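Local coordinates for uncharacterized protein (PDB 4ECO) that is of unknown function but folds as a leucine-rich repeat solenoid and probably serves in protein binding, at residues N381-H386 / A406-Y411; A361-T366 / A385-K390; N412-V417 / I438-N443. All coordinates share one frame; numbering follows the deposited sequence.

Contact 1. Residues N381-H386 / A406-Y411; sequences NLSFAH and AIDFSY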
loop_
_atom_site.group_PDB
_atom_site.type_symbol
_atom_site.label_atom_id
_atom_site.label_comp_id
_atom_site.label_asym_id
_atom_site.label_seq_id
_atom_site.Cartn_x
_atom_site.Cartn_y
_atom_site.Cartn_z
ATOM N N ASN A 381 6.852 6.141 0.959
ATOM C CA ASN A 381 5.563 6.637 0.475
ATOM C C ASN A 381 4.482 6.611 1.552
ATOM O O ASN A 381 4.415 5.666 2.360
ATOM C CB ASN A 381 5.078 5.808 -0.731
ATOM C CG ASN A 381 5.914 5.912 -1.981
ATOM O OD1 ASN A 381 6.320 6.989 -2.409
ATOM N ND2 ASN A 381 6.141 4.794 -2.636
ATOM N N LEU A 382 3.615 7.658 1.534
ATOM C CA LEU A 382 2.433 7.819 2.408
ATOM C C LEU A 382 1.205 8.045 1.574
ATOM O O LEU A 382 1.311 8.580 0.453
ATOM C CB LEU A 382 2.570 8.975 3.399
ATOM C CG LEU A 382 3.777 9.037 4.306
ATOM C CD1 LEU A 382 3.799 10.363 5.008
ATOM C CD2 LEU A 382 3.800 7.872 5.293
ATOM N N SER A 383 0.027 7.661 2.112
ATOM C CA SER A 383 -1.219 7.862 1.389
ATOM C C SER A 383 -2.394 8.283 2.274
ATOM O O SER A 383 -2.723 7.638 3.280
ATOM C CB SER A 383 -1.620 6.618 0.626
ATOM O OG SER A 383 -2.742 6.944 -0.181
ATOM N N PHE A 384 -3.054 9.361 1.817
ATOM C CA PHE A 384 -4.256 9.954 2.371
ATOM C C PHE A 384 -5.301 10.012 1.269
ATOM O O PHE A 384 -6.299 10.729 1.380
ATOM C CB PHE A 384 -3.958 11.343 2.933
ATOM C CG PHE A 384 -2.871 11.381 3.974
ATOM C CD1 PHE A 384 -1.532 11.530 3.606
ATOM C CD2 PHE A 384 -3.184 11.314 5.334
ATOM C CE1 PHE A 384 -0.523 11.593 4.574
ATOM C CE2 PHE A 384 -2.175 11.386 6.304
ATOM C CZ PHE A 384 -0.853 11.545 5.915
ATOM N N ALA A 385 -5.056 9.258 0.183
ATOM C CA ALA A 385 -5.917 9.233 -0.994
ATOM C C ALA A 385 -7.336 8.714 -0.687
ATOM O O ALA A 385 -7.520 7.912 0.227
ATOM C CB ALA A 385 -5.288 8.388 -2.075
ATOM N N HIS A 386 -8.334 9.187 -1.467
ATOM C CA HIS A 386 -9.733 8.772 -1.404
ATOM C C HIS A 386 -10.301 8.994 -0.020
ATOM O O HIS A 386 -10.601 8.052 0.707
ATOM C CB HIS A 386 -9.912 7.323 -1.846
ATOM C CG HIS A 386 -9.584 7.100 -3.284
ATOM N ND1 HIS A 386 -10.555 7.177 -4.265
ATOM C CD2 HIS A 386 -8.394 6.823 -3.865
ATOM C CE1 HIS A 386 -9.933 6.918 -5.404
ATOM N NE2 HIS A 386 -8.627 6.708 -5.217
ATOM N N ALA A 406 7.237 9.924 -2.290
ATOM C CA ALA A 406 5.978 10.499 -2.775
ATOM C C ALA A 406 4.878 10.465 -1.715
ATOM O O ALA A 406 4.806 9.521 -0.923
ATOM C CB ALA A 406 5.499 9.748 -4.018
ATOM N N ILE A 407 3.975 11.448 -1.754
ATOM C CA ILE A 407 2.834 11.510 -0.843
ATOM C C ILE A 407 1.559 11.610 -1.691
ATOM O O ILE A 407 1.516 12.347 -2.681
ATOM C CB ILE A 407 2.994 12.643 0.194
ATOM C CG1 ILE A 407 1.987 12.510 1.332
ATOM C CG2 ILE A 407 3.032 14.058 -0.431
ATOM C CD1 ILE A 407 2.494 13.065 2.590
ATOM N N ASP A 408 0.560 10.786 -1.368
ATOM C CA ASP A 408 -0.663 10.746 -2.159
ATOM C C ASP A 408 -1.790 11.422 -1.425
ATOM O O ASP A 408 -2.221 10.948 -0.360
ATOM C CB ASP A 408 -1.028 9.298 -2.508
ATOM C CG ASP A 408 -1.979 9.121 -3.687
ATOM O OD1 ASP A 408 -2.716 10.081 -4.019
ATOM O OD2 ASP A 408 -2.019 8.011 -4.250
ATOM N N PHE A 409 -2.253 12.558 -1.987
ATOM C CA PHE A 409 -3.412 13.308 -1.483
ATOM C C PHE A 409 -4.546 13.313 -2.530
ATOM O O PHE A 409 -5.515 14.069 -2.382
ATOM C CB PHE A 409 -3.045 14.744 -1.097
ATOM C CG PHE A 409 -2.132 14.898 0.082
ATOM C CD1 PHE A 409 -2.610 14.749 1.376
ATOM C CD2 PHE A 409 -0.809 15.283 -0.093
ATOM C CE1 PHE A 409 -1.765 14.914 2.474
ATOM C CE2 PHE A 409 0.038 15.448 1.004
ATOM C CZ PHE A 409 -0.442 15.253 2.283
ATOM N N SER A 410 -4.438 12.448 -3.577
ATOM C CA SER A 410 -5.432 12.384 -4.661
ATOM C C SER A 410 -6.829 11.937 -4.151
ATOM O O SER A 410 -6.945 11.250 -3.130
ATOM C CB SER A 410 -4.968 11.487 -5.810
ATOM O OG SER A 410 -5.030 10.096 -5.557
ATOM N N TYR A 411 -7.880 12.380 -4.861
ATOM C CA TYR A 411 -9.265 12.078 -4.568
ATOM C C TYR A 411 -9.632 12.535 -3.187
ATOM O O TYR A 411 -9.942 11.735 -2.311
ATOM C CB TYR A 411 -9.546 10.604 -4.729
ATOM C CG TYR A 411 -9.738 10.176 -6.155
ATOM C CD1 TYR A 411 -10.986 10.277 -6.769
ATOM C CD2 TYR A 411 -8.692 9.594 -6.878
ATOM C CE1 TYR A 411 -11.182 9.836 -8.078
ATOM C CE2 TYR A 411 -8.887 9.114 -8.174
ATOM C CZ TYR A 411 -10.134 9.245 -8.771
ATOM O OH TYR A 411 -10.358 8.768 -10.033
#
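L382 O accepts from D408 N at 3.0 Å, while L382 N makes a weak bond to A406 O, so this leucine sits at the centre of a parallel pairing between 381-386 and 406-411, the strand axes diverging by only 8°. Past the strand ends the pairing continues, F384 N meeting D408 O at 2.8 Å and H386 N reaching S410 O at 3.0 Å.

Two side-chain turns close the strands on the face that carries S383 and D408. S383 OG accepts from A385 N in an ST turn; D408 OD1 accepts from S410 N in an Asx turn and takes S410 OG as a second donor. D408 is turned with CG beside the carbonyl carbon (chi1 -160°), which brings OD1 back to S410 of its own chain, and OD1 also lies against A385 CB at 3.6 Å.

Apolar contacts fill the face of L382 and I407, whose CD1 methyls meet at 3.9 Å. I407 CD1 also reaches the edge of the F384 ring. F384 and F409 run side by side, rings nearly parallel but slid so far that they barely overlap, touching through F384 CD1 and F409 CE1 at 3.6 Å.

At the far end H386 and Y411 form an offset stack, centroids 4.2 Å apart and planes at 15°. Y411 CB covers the centre of the imidazole, and H386 CE1 lies over the rim of the phenol face.

The chemistry thus divides by place: leucine, isoleucine and phenylalanine build the solenoid interior, polar turns fix how each chain leaves its strand, and the ring stack lies at the more exposed edge beyond, as expected for consecutive leucine-rich repeats.

Contact 2. Residues A361-T366 / A385-K390; sequences AYNQIT and AHNKLK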
loop_
_atom_site.group_PDB
_atom_site.type_symbol
_atom_site.label_atom_id
_atom_site.label_comp_id
_atom_site.label_asym_id
_atom_site.label_seq_id
_atom_site.Cartn_x
_atom_site.Cartn_y
_atom_site.Cartn_z
ATOM N N ALA A 361 -5.858 5.496 3.025
ATOM C CA ALA A 361 -6.636 5.624 1.813
ATOM C C ALA A 361 -7.967 4.887 1.903
ATOM O O ALA A 361 -8.109 3.929 2.664
ATOM C CB ALA A 361 -5.845 5.142 0.616
ATOM N N TYR A 362 -8.953 5.397 1.143
ATOM C CA TYR A 362 -10.280 4.853 0.968
ATOM C C TYR A 362 -11.071 4.874 2.279
ATOM O O TYR A 362 -11.469 3.839 2.837
ATOM C CB TYR A 362 -10.223 3.453 0.360
ATOM C CG TYR A 362 -9.693 3.446 -1.054
ATOM C CD1 TYR A 362 -10.539 3.658 -2.135
ATOM C CD2 TYR A 362 -8.342 3.221 -1.316
ATOM C CE1 TYR A 362 -10.056 3.653 -3.446
ATOM C CE2 TYR A 362 -7.841 3.245 -2.625
ATOM C CZ TYR A 362 -8.709 3.435 -3.688
ATOM O OH TYR A 362 -8.257 3.401 -4.990
ATOM N N ASN A 363 -11.346 6.096 2.723
ATOM C CA ASN A 363 -12.133 6.405 3.914
ATOM C C ASN A 363 -12.919 7.700 3.640
ATOM O O ASN A 363 -13.105 8.085 2.482
ATOM C CB ASN A 363 -11.234 6.509 5.159
ATOM C CG ASN A 363 -10.755 5.190 5.678
ATOM O OD1 ASN A 363 -11.491 4.467 6.318
ATOM N ND2 ASN A 363 -9.494 4.892 5.505
ATOM N N GLN A 364 -13.382 8.359 4.692
ATOM C CA GLN A 364 -14.153 9.591 4.565
ATOM C C GLN A 364 -13.642 10.604 5.609
ATOM O O GLN A 364 -14.409 11.355 6.214
ATOM C CB GLN A 364 -15.662 9.278 4.707
ATOM C CG GLN A 364 -16.268 8.532 3.500
ATOM C CD GLN A 364 -16.450 9.345 2.208
ATOM O OE1 GLN A 364 -17.431 10.054 2.041
ATOM N NE2 GLN A 364 -15.507 9.253 1.263
ATOM N N ILE A 365 -12.315 10.587 5.815
ATOM C CA ILE A 365 -11.579 11.462 6.729
ATOM C C ILE A 365 -11.660 12.896 6.184
ATOM O O ILE A 365 -11.409 13.104 4.998
ATOM C CB ILE A 365 -10.118 10.962 6.903
ATOM C CG1 ILE A 365 -10.102 9.516 7.441
ATOM C CG2 ILE A 365 -9.310 11.900 7.800
ATOM C CD1 ILE A 365 -8.774 8.752 7.288
ATOM N N THR A 366 -12.037 13.865 7.043
ATOM C CA THR A 366 -12.156 15.270 6.644
ATOM C C THR A 366 -10.996 16.110 7.146
ATOM O O THR A 366 -10.727 17.180 6.572
ATOM C CB THR A 366 -13.464 15.886 7.138
ATOM O OG1 THR A 366 -13.547 15.786 8.568
ATOM C CG2 THR A 366 -14.678 15.297 6.458
ATOM N N ALA A 385 -5.056 9.258 0.183
ATOM C CA ALA A 385 -5.917 9.233 -0.994
ATOM C C ALA A 385 -7.336 8.714 -0.687
ATOM O O ALA A 385 -7.520 7.912 0.227
ATOM C CB ALA A 385 -5.288 8.388 -2.075
ATOM N N HIS A 386 -8.334 9.187 -1.467
ATOM C CA HIS A 386 -9.733 8.772 -1.404
ATOM C C HIS A 386 -10.301 8.994 -0.020
ATOM O O HIS A 386 -10.601 8.052 0.707
ATOM C CB HIS A 386 -9.912 7.323 -1.846
ATOM C CG HIS A 386 -9.584 7.100 -3.284
ATOM N ND1 HIS A 386 -10.555 7.177 -4.265
ATOM C CD2 HIS A 386 -8.394 6.823 -3.865
ATOM C CE1 HIS A 386 -9.933 6.918 -5.404
ATOM N NE2 HIS A 386 -8.627 6.708 -5.217
ATOM N N ASN A 387 -10.422 10.264 0.343
ATOM C CA ASN A 387 -11.017 10.745 1.582
ATOM C C ASN A 387 -11.752 12.031 1.261
ATOM O O ASN A 387 -12.017 12.312 0.085
ATOM C CB ASN A 387 -9.978 10.937 2.700
ATOM C CG ASN A 387 -9.468 9.663 3.315
ATOM O OD1 ASN A 387 -10.139 9.034 4.120
ATOM N ND2 ASN A 387 -8.223 9.303 3.030
ATOM N N LYS A 388 -12.072 12.812 2.291
ATOM C CA LYS A 388 -12.788 14.065 2.147
ATOM C C LYS A 388 -11.975 15.209 2.764
ATOM O O LYS A 388 -12.556 16.088 3.370
ATOM C CB LYS A 388 -14.178 13.941 2.808
ATOM C CG LYS A 388 -15.118 12.930 2.142
ATOM C CD LYS A 388 -16.587 13.148 2.567
ATOM C CE LYS A 388 -17.294 14.205 1.755
ATOM N NZ LYS A 388 -18.716 14.357 2.151
ATOM N N LEU A 389 -10.634 15.197 2.612
ATOM C CA LEU A 389 -9.746 16.212 3.196
ATOM C C LEU A 389 -9.964 17.579 2.584
ATOM O O LEU A 389 -9.923 17.698 1.357
ATOM C CB LEU A 389 -8.266 15.846 3.030
ATOM C CG LEU A 389 -7.693 14.672 3.817
ATOM C CD1 LEU A 389 -6.237 14.464 3.435
ATOM C CD2 LEU A 389 -7.815 14.882 5.331
ATOM N N LYS A 390 -10.160 18.622 3.425
ATOM C CA LYS A 390 -10.381 19.961 2.875
ATOM C C LYS A 390 -9.054 20.663 2.628
ATOM O O LYS A 390 -8.987 21.582 1.801
ATOM C CB LYS A 390 -11.286 20.857 3.778
ATOM C CG LYS A 390 -12.574 20.248 4.343
ATOM C CD LYS A 390 -13.488 19.611 3.305
ATOM C CE LYS A 390 -14.466 18.684 3.998
ATOM N NZ LYS A 390 -15.074 17.717 3.050
#
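Y362 and H386 stack face to face with an offset, centroids 4.0 Å apart and planes at 10°. Y362 CE1 lies over the centre of the imidazole, H386 CD2 over the rim of the phenol face, and H386 CB adds a CH-pi contact to the same tyrosine ring. Beside the rings the backbones are tied directly: Y362 N donates to A385 O, and N363 N to H386 O at 2.9 Å.

Further along, the N387 carboxamide replaces a backbone acceptor. Its OD1 receives I365 N at 3.2 Å, and the I365 side chain lies alongside, CB and CG1 each 3.4 Å from N387 OD1. The N363 and N387 amides run side by side with planes 9° apart, a repeat-to-repeat step of the buried asparagine characteristic of leucine-rich repeats. The chain then closes again through K388 N to I365 O at 2.8 Å. On the outer side Q364, bent at chi2 (-72°), brings OE1 against K388 CD at 3.2 Å, and its NE2 bonds back to N363 O. Inside, I365 CG2 and L389 CD2 approach to 4.2 Å.

A second shell holds these groups. N387 ND2 bonds to F384 O and L360 O, which orients the amide with OD1 toward I365. N363 ND2 likewise binds L360 O and C337 O. K390 NZ reaches K388 O and forms a salt bridge with E413.

The ring stack extends in both directions, Y339 against Y362 and Y411 against H386. Y362 and H386 lie where the chain leaves strands 354-359 and 381-383; T366 belongs to strand 364-367, beside which K388 and L389 run as irregular chain leading toward strand 404-408.

Contact 3. Residues N412-V417 / I438-N443; sequences NEIGSV and INLSNN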
loop_
_atom_site.group_PDB
_atom_site.type_symbol
_atom_site.label_atom_id
_atom_site.label_comp_id
_atom_site.label_asym_id
_atom_site.label_seq_id
_atom_site.Cartn_x
_atom_site.Cartn_y
_atom_site.Cartn_z
ATOM N N ASN A 412 -9.566 13.842 -2.993
ATOM C CA ASN A 412 -9.941 14.523 -1.762
ATOM C C ASN A 412 -10.760 15.744 -2.156
ATOM O O ASN A 412 -11.272 15.801 -3.282
ATOM C CB ASN A 412 -8.711 14.863 -0.897
ATOM C CG ASN A 412 -8.308 13.755 0.055
ATOM O OD1 ASN A 412 -9.059 13.383 0.957
ATOM N ND2 ASN A 412 -7.113 13.205 -0.121
ATOM N N GLU A 413 -10.932 16.686 -1.223
ATOM C CA GLU A 413 -11.708 17.901 -1.439
ATOM C C GLU A 413 -10.847 19.121 -1.110
ATOM O O GLU A 413 -11.352 20.120 -0.587
ATOM C CB GLU A 413 -12.987 17.850 -0.600
ATOM C CG GLU A 413 -14.064 17.065 -1.306
ATOM C CD GLU A 413 -15.018 16.297 -0.421
ATOM O OE1 GLU A 413 -15.669 16.916 0.451
ATOM O OE2 GLU A 413 -15.152 15.071 -0.646
ATOM N N ILE A 414 -9.534 19.034 -1.423
ATOM C CA ILE A 414 -8.556 20.102 -1.150
ATOM C C ILE A 414 -8.868 21.283 -2.063
ATOM O O ILE A 414 -9.058 21.089 -3.259
ATOM C CB ILE A 414 -7.102 19.578 -1.289
ATOM C CG1 ILE A 414 -6.838 18.470 -0.211
ATOM C CG2 ILE A 414 -6.075 20.710 -1.214
ATOM C CD1 ILE A 414 -5.693 17.567 -0.477
ATOM N N GLY A 415 -9.002 22.467 -1.457
ATOM C CA GLY A 415 -9.333 23.722 -2.133
ATOM C C GLY A 415 -10.833 23.972 -2.263
ATOM O O GLY A 415 -11.257 24.973 -2.858
ATOM N N SER A 416 -11.656 23.049 -1.728
ATOM C CA SER A 416 -13.101 23.169 -1.817
ATOM C C SER A 416 -13.630 24.282 -0.920
ATOM O O SER A 416 -14.636 24.910 -1.269
ATOM C CB SER A 416 -13.776 21.854 -1.444
ATOM O OG SER A 416 -13.547 21.529 -0.085
ATOM N N VAL A 417 -12.984 24.501 0.250
ATOM C CA VAL A 417 -13.455 25.506 1.203
ATOM C C VAL A 417 -12.782 26.825 0.876
ATOM O O VAL A 417 -11.593 26.996 1.149
ATOM C CB VAL A 417 -13.269 25.091 2.696
ATOM C CG1 VAL A 417 -13.824 26.158 3.645
ATOM C CG2 VAL A 417 -13.931 23.742 2.983
ATOM N N ILE A 438 4.433 14.913 -5.134
ATOM C CA ILE A 438 3.159 15.153 -4.462
ATOM C C ILE A 438 2.040 14.885 -5.480
ATOM O O ILE A 438 2.073 15.360 -6.615
ATOM C CB ILE A 438 3.041 16.554 -3.746
ATOM C CG1 ILE A 438 1.752 16.648 -2.911
ATOM C CG2 ILE A 438 3.215 17.736 -4.682
ATOM C CD1 ILE A 438 1.775 17.632 -1.825
ATOM N N ASN A 439 1.093 14.053 -5.074
ATOM C CA ASN A 439 -0.040 13.709 -5.917
ATOM C C ASN A 439 -1.248 14.415 -5.365
ATOM O O ASN A 439 -1.795 14.001 -4.343
ATOM C CB ASN A 439 -0.242 12.191 -5.999
ATOM C CG ASN A 439 -1.306 11.771 -6.994
ATOM O OD1 ASN A 439 -2.144 12.557 -7.458
ATOM N ND2 ASN A 439 -1.298 10.501 -7.338
ATOM N N LEU A 440 -1.629 15.507 -6.015
ATOM C CA LEU A 440 -2.792 16.308 -5.642
ATOM C C LEU A 440 -3.890 16.209 -6.725
ATOM O O LEU A 440 -4.773 17.073 -6.782
ATOM C CB LEU A 440 -2.381 17.766 -5.408
ATOM C CG LEU A 440 -1.643 18.045 -4.111
ATOM C CD1 LEU A 440 -0.951 19.377 -4.181
ATOM C CD2 LEU A 440 -2.587 17.986 -2.937
ATOM N N SER A 441 -3.841 15.148 -7.576
ATOM C CA SER A 441 -4.834 14.943 -8.646
ATOM C C SER A 441 -6.230 14.652 -8.050
ATOM O O SER A 441 -6.332 14.254 -6.894
ATOM C CB SER A 441 -4.406 13.829 -9.612
ATOM O OG SER A 441 -4.195 12.581 -8.973
ATOM N N ASN A 442 -7.293 14.888 -8.823
ATOM C CA ASN A 442 -8.703 14.710 -8.429
ATOM C C ASN A 442 -9.020 15.387 -7.080
ATOM O O ASN A 442 -9.346 14.729 -6.092
ATOM C CB ASN A 442 -9.117 13.238 -8.400
ATOM C CG ASN A 442 -9.497 12.734 -9.752
ATOM O OD1 ASN A 442 -10.544 13.117 -10.291
ATOM N ND2 ASN A 442 -8.632 11.893 -10.340
ATOM N N ASN A 443 -8.945 16.715 -7.067
ATOM C CA ASN A 443 -9.285 17.541 -5.907
ATOM C C ASN A 443 -10.117 18.743 -6.394
ATOM O O ASN A 443 -10.694 18.681 -7.486
ATOM C CB ASN A 443 -8.010 17.977 -5.153
ATOM C CG ASN A 443 -7.613 17.044 -4.049
ATOM O OD1 ASN A 443 -8.211 17.036 -2.988
ATOM N ND2 ASN A 443 -6.576 16.261 -4.251
#
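N443 OD1 accepts the backbone N of I414 at 2.9 Å, with an N-H...O angle of 161°, and this is the shorter of the two hydrogen bonds that join 412-417 to 438-443. The donor approaches from 23° out of the carboxamide plane. The other bond is between backbones, N412 N to N442 O at 3.2 Å.

The opposite end of the N443 amide is held by its own chain and by the preceding repeat. ND2 donates weakly to L440 O and S441 O, and also binds F409 O. Gripped at both ends, the carboxamide has its rotation fixed, and it supplies hydrogen-bonding partners to main-chain groups in a buried place. N412 serves in the same way one repeat earlier: its ND2 binds F409 O and F384 O, and its OD1 takes L389 N. Such asparagine amides, one per repeat, form the asparagine row of a leucine-rich repeat solenoid, running just beyond the parallel strands where each repeat turns off toward its convex side.

Each chain also stabilises its own turn. Upstream of N443, N439 OD1 accepts S441 N, making an Asx turn at the end of strand 435-439, and S441 OG is a second donor to the same oxygen. On the other segment, residues E413 to S416 make a type II beta turn in which E413 O receives S416 N. The same oxygen accepts S416 OG, with E413 O and S416 OG 2.7 Å apart; G415 occupies the positive-phi position.

Packing is slight by comparison. I414 has CG1 beside its backbone N (chi1 -63°), which sets the side chain along N443 OD1, with I414 CB at 3.3 Å from that oxygen. I414 CD1 meets L440 CD2 at 4.0 Å, the two side chains crossing near a right angle, and L440 also leans on L452 of helix 451-454.

The three contacts join successive repeats of one solenoid. Contact 1 is buried and pairs strands through main-chain bonds and apolar side chains; contact 2, partly buried, shares A385 and H386 with it and ties that repeat to the one before, 361-366. Both carry a ring stack through H386 at their more exposed edge, and contact 2 adds lysine and glutamine chains there. Contact 3, also buried but the smallest in area, depends chiefly on an asparagine amide. Contacts 1 and 3 meet where strands 404-408 and 435-439 are neighbours, through F409 N to N439 O and N439 N to I407 O. Contacts 2 and 3 meet through charged and asparagine side chains of neighbouring repeats.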